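Local structure of beta-glucoside kinase (Listeria monocytogenes, 4HTL) at residues Ile103-Lys115 against Gly136-Gly148. The protein phosphorylates cellobiose with ATP to give cellobiose-6'-phosphate, and may also act as a transcriptional regulator of the cellobiose-PTS operon. Numbering follows the deposited sequence. Where two conformers were deposited one is given.
Sequences IENDANCALLAEK and GGGIFSNGELVRG
E104 OE1 takes a 2.8 Å salt-bridging hydrogen bond from R147 NE, on its syn side and nearly straight at 167°. The carboxylate and guanidinium planes are nearly coplanar, and a water that donates to OE1 and accepts from R147 NH2 adds a second link at the guanidinium edge. This bridge links the two five-stranded sheets of the ROK kinase, a member of the actin-like ATPase clan: strand 101-105 is an edge strand of one sheet and runs into helix 106-117, while strands 135-141 and 144-145 belong to the other. The second carboxylate oxygen serves its own segment. N108 ND2 meets E104 OE2 from above the carboxylate plane at 3.0 Å, and N105 N approaches on the anti side, so three direct donors in all fix the carboxylate's rotation. N105, the N-cap of the helix, accepts from N108 N through OD1 and thereby helps hold the residue that positions E104.

N108 is also tied to the opposite segment by water: a molecule donating to N108 OD1 and to V146 O accepts from I139 N. In the conformer given, the L145 methyls close on this polar cluster, CD1 lying 3.6 Å from N108 OD1 and CD2 3.4 Å from E104 OE1.

Further along, the helix packs on strand 136-141 with axes 7.0 Å apart at closest approach and crossing at -53°. A107 CB comes within 3.2 Å of G137 O, and N108 and G138 have the nearest CA atoms. L111 forks over the strand, CD1 against the G138 carbonyl and CD2 towards F140 CD1. K115, bent at chi2 (63°), crosses F140 at about a right angle and sends NZ on to the carbonyls of Q121 and L123, leaving its CE 3.7 Å from F140 CZ.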
# COMPACT_ATOMS: atom_id res chain seq x y z
N ILE A 103 -6.26 13.16 -19.55
CA ILE A 103 -6.90 13.27 -18.25
C ILE A 103 -6.27 12.28 -17.25
O ILE A 103 -5.91 11.14 -17.62
CB ILE A 103 -8.40 13.05 -18.38
CG1 ILE A 103 -9.09 13.26 -17.04
CG2 ILE A 103 -8.67 11.66 -18.92
CD1 ILE A 103 -10.55 13.52 -17.20
N GLU A 104 -6.13 12.73 -16.00
CA GLU A 104 -5.56 11.92 -14.92
C GLU A 104 -6.25 12.38 -13.63
O GLU A 104 -6.81 13.48 -13.57
CB GLU A 104 -4.03 12.09 -14.85
CG GLU A 104 -3.27 11.35 -13.72
CD GLU A 104 -3.49 9.87 -13.66
OE1 GLU A 104 -2.70 9.14 -14.26
OE2 GLU A 104 -4.45 9.43 -12.98
N ASN A 105 -6.26 11.54 -12.61
CA ASN A 105 -6.83 11.85 -11.31
C ASN A 105 -6.07 12.97 -10.59
O ASN A 105 -4.86 13.11 -10.78
CB ASN A 105 -6.83 10.54 -10.50
CG ASN A 105 -6.90 10.75 -9.01
OD1 ASN A 105 -5.86 10.89 -8.35
ND2 ASN A 105 -8.12 10.71 -8.46
N ASP A 106 -6.77 13.73 -9.75
CA ASP A 106 -6.21 14.92 -9.11
C ASP A 106 -5.02 14.66 -8.18
O ASP A 106 -4.03 15.40 -8.22
CB ASP A 106 -7.29 15.78 -8.45
CG ASP A 106 -8.03 15.08 -7.35
OD1 ASP A 106 -8.01 13.86 -7.25
OD2 ASP A 106 -8.67 15.80 -6.57
N ALA A 107 -5.13 13.62 -7.35
CA ALA A 107 -4.02 13.24 -6.44
C ALA A 107 -2.79 12.76 -7.22
O ALA A 107 -1.65 13.14 -6.93
CB ALA A 107 -4.46 12.23 -5.40
N ASN A 108 -3.05 11.97 -8.25
CA ASN A 108 -2.02 11.52 -9.14
C ASN A 108 -1.34 12.65 -9.84
O ASN A 108 -0.13 12.65 -9.91
CB ASN A 108 -2.52 10.51 -10.17
CG ASN A 108 -2.95 9.16 -9.53
OD1 ASN A 108 -2.65 8.89 -8.36
ND2 ASN A 108 -3.66 8.33 -10.32
N CYS A 109 -2.11 13.65 -10.31
CA CYS A 109 -1.50 14.80 -10.96
C CYS A 109 -0.59 15.57 -9.98
O CYS A 109 0.53 15.94 -10.32
CB CYS A 109 -2.56 15.73 -11.54
SG CYS A 109 -3.31 15.11 -13.05
N ALA A 110 -1.02 15.74 -8.75
CA ALA A 110 -0.20 16.47 -7.79
C ALA A 110 1.07 15.69 -7.51
O ALA A 110 2.13 16.30 -7.33
CB ALA A 110 -0.95 16.76 -6.48
N LEU A 111 0.99 14.36 -7.50
CA LEU A 111 2.21 13.58 -7.33
C LEU A 111 3.14 13.78 -8.55
O LEU A 111 4.33 13.92 -8.40
CB LEU A 111 1.90 12.12 -7.15
CG LEU A 111 3.12 11.21 -6.89
CD1 LEU A 111 2.75 10.04 -5.99
CD2 LEU A 111 3.70 10.71 -8.23
N LEU A 112 2.57 13.76 -9.73
CA LEU A 112 3.34 13.94 -10.95
C LEU A 112 4.05 15.30 -10.98
O LEU A 112 5.17 15.38 -11.47
CB LEU A 112 2.48 13.72 -12.19
CG LEU A 112 2.00 12.27 -12.46
CD1 LEU A 112 1.01 12.25 -13.63
CD2 LEU A 112 3.12 11.24 -12.62
N ALA A 113 3.42 16.33 -10.42
CA ALA A 113 4.07 17.64 -10.29
C ALA A 113 5.32 17.50 -9.40
O ALA A 113 6.41 18.06 -9.71
CB ALA A 113 3.12 18.71 -9.79
N GLU A 114 5.17 16.77 -8.30
CA GLU A 114 6.30 16.50 -7.41
C GLU A 114 7.47 15.77 -8.11
O GLU A 114 8.66 16.12 -7.91
CB GLU A 114 5.82 15.74 -6.14
CG GLU A 114 6.67 16.02 -4.90
CD GLU A 114 6.58 17.44 -4.44
OE1 GLU A 114 7.60 18.16 -4.48
OE2 GLU A 114 5.47 17.82 -4.07
N LYS A 115 7.12 14.77 -8.92
CA LYS A 115 8.07 13.99 -9.72
C LYS A 115 8.76 14.88 -10.79
O LYS A 115 9.97 14.78 -11.03
CB LYS A 115 7.39 12.79 -10.40
CG LYS A 115 8.27 12.03 -11.37
CD LYS A 115 9.47 11.42 -10.63
CE LYS A 115 10.38 10.48 -11.42
NZ LYS A 115 11.55 10.03 -10.57
N GLY A 136 -6.12 12.71 0.76
CA GLY A 136 -5.72 12.23 -0.57
C GLY A 136 -4.42 11.48 -0.52
O GLY A 136 -3.62 11.70 0.36
N GLY A 137 -4.22 10.62 -1.51
CA GLY A 137 -3.05 9.83 -1.66
C GLY A 137 -2.65 9.69 -3.10
O GLY A 137 -3.50 9.57 -3.99
N GLY A 138 -1.34 9.64 -3.29
CA GLY A 138 -0.71 9.18 -4.55
C GLY A 138 0.49 8.27 -4.24
O GLY A 138 1.23 8.45 -3.26
N ILE A 139 0.68 7.29 -5.12
CA ILE A 139 1.72 6.26 -4.95
C ILE A 139 2.64 6.25 -6.17
O ILE A 139 2.19 6.05 -7.30
CB ILE A 139 1.10 4.85 -4.87
CG1 ILE A 139 0.10 4.76 -3.72
CG2 ILE A 139 2.19 3.75 -4.75
CD1 ILE A 139 -0.96 3.67 -3.90
N PHE A 140 3.95 6.32 -5.90
CA PHE A 140 5.00 6.14 -6.92
C PHE A 140 5.85 4.96 -6.41
O PHE A 140 6.47 5.04 -5.35
CB PHE A 140 5.81 7.42 -7.07
CG PHE A 140 6.45 7.60 -8.42
CD1 PHE A 140 5.68 7.92 -9.52
CD2 PHE A 140 7.82 7.54 -8.57
CE1 PHE A 140 6.27 8.10 -10.76
CE2 PHE A 140 8.41 7.75 -9.81
CZ PHE A 140 7.63 8.06 -10.89
N SER A 141 5.80 3.86 -7.16
CA SER A 141 6.56 2.63 -6.84
C SER A 141 7.30 2.17 -8.09
O SER A 141 6.75 2.17 -9.19
CB SER A 141 5.68 1.52 -6.36
OG SER A 141 4.98 1.80 -5.17
N ASN A 142 8.52 1.72 -7.92
CA ASN A 142 9.32 1.29 -9.06
C ASN A 142 9.38 2.28 -10.21
O ASN A 142 9.45 1.88 -11.39
CB ASN A 142 8.81 0.03 -9.67
CG ASN A 142 9.00 -1.16 -8.80
OD1 ASN A 142 10.04 -1.32 -8.19
ND2 ASN A 142 8.00 -2.04 -8.77
N GLY A 143 9.42 3.55 -9.86
CA GLY A 143 9.61 4.61 -10.86
C GLY A 143 8.38 4.90 -11.69
O GLY A 143 8.50 5.56 -12.71
N GLU A 144 7.19 4.47 -11.23
CA GLU A 144 5.92 4.59 -11.96
C GLU A 144 4.77 4.92 -11.00
O GLU A 144 4.76 4.42 -9.90
CB GLU A 144 5.54 3.23 -12.54
CG GLU A 144 6.09 2.89 -13.89
CD GLU A 144 5.43 1.64 -14.38
OE1 GLU A 144 4.27 1.74 -14.88
OE2 GLU A 144 6.03 0.57 -14.20
N LEU A 145 3.78 5.70 -11.47
CA LEU A 145 2.57 5.88 -10.73
C LEU A 145 1.83 4.52 -10.60
O LEU A 145 1.74 3.75 -11.57
CB LEU A 145 1.73 6.92 -11.49
CG LEU A 145 0.43 7.46 -10.98
CD1 LEU A 145 0.60 8.23 -9.67
CD2 LEU A 145 -0.17 8.32 -12.10
N VAL A 146 1.31 4.27 -9.40
CA VAL A 146 0.48 3.10 -9.19
C VAL A 146 -0.97 3.59 -9.20
O VAL A 146 -1.43 4.22 -8.28
CB VAL A 146 0.82 2.38 -7.88
CG1 VAL A 146 -0.21 1.26 -7.62
CG2 VAL A 146 2.27 1.88 -7.86
N ARG A 147 -1.69 3.25 -10.25
CA ARG A 147 -3.09 3.69 -10.40
C ARG A 147 -4.09 2.64 -9.93
O ARG A 147 -5.21 2.98 -9.65
CB ARG A 147 -3.39 4.04 -11.84
CG ARG A 147 -2.53 5.15 -12.39
CD ARG A 147 -2.93 5.49 -13.80
NE ARG A 147 -2.02 6.40 -14.46
CZ ARG A 147 -0.84 6.04 -14.97
NH1 ARG A 147 -0.44 4.77 -14.89
NH2 ARG A 147 -0.09 6.92 -15.57
N GLY A 148 -3.65 1.37 -9.92
CA GLY A 148 -4.44 0.23 -9.56
C GLY A 148 -5.17 -0.43 -10.74
O GLY A 148 -5.20 0.09 -11.85
O HOH W 1 -0.36 9.54 -15.52
O HOH W 2 -1.54 6.69 -6.91
O HOH W 3 -5.16 6.02 -9.00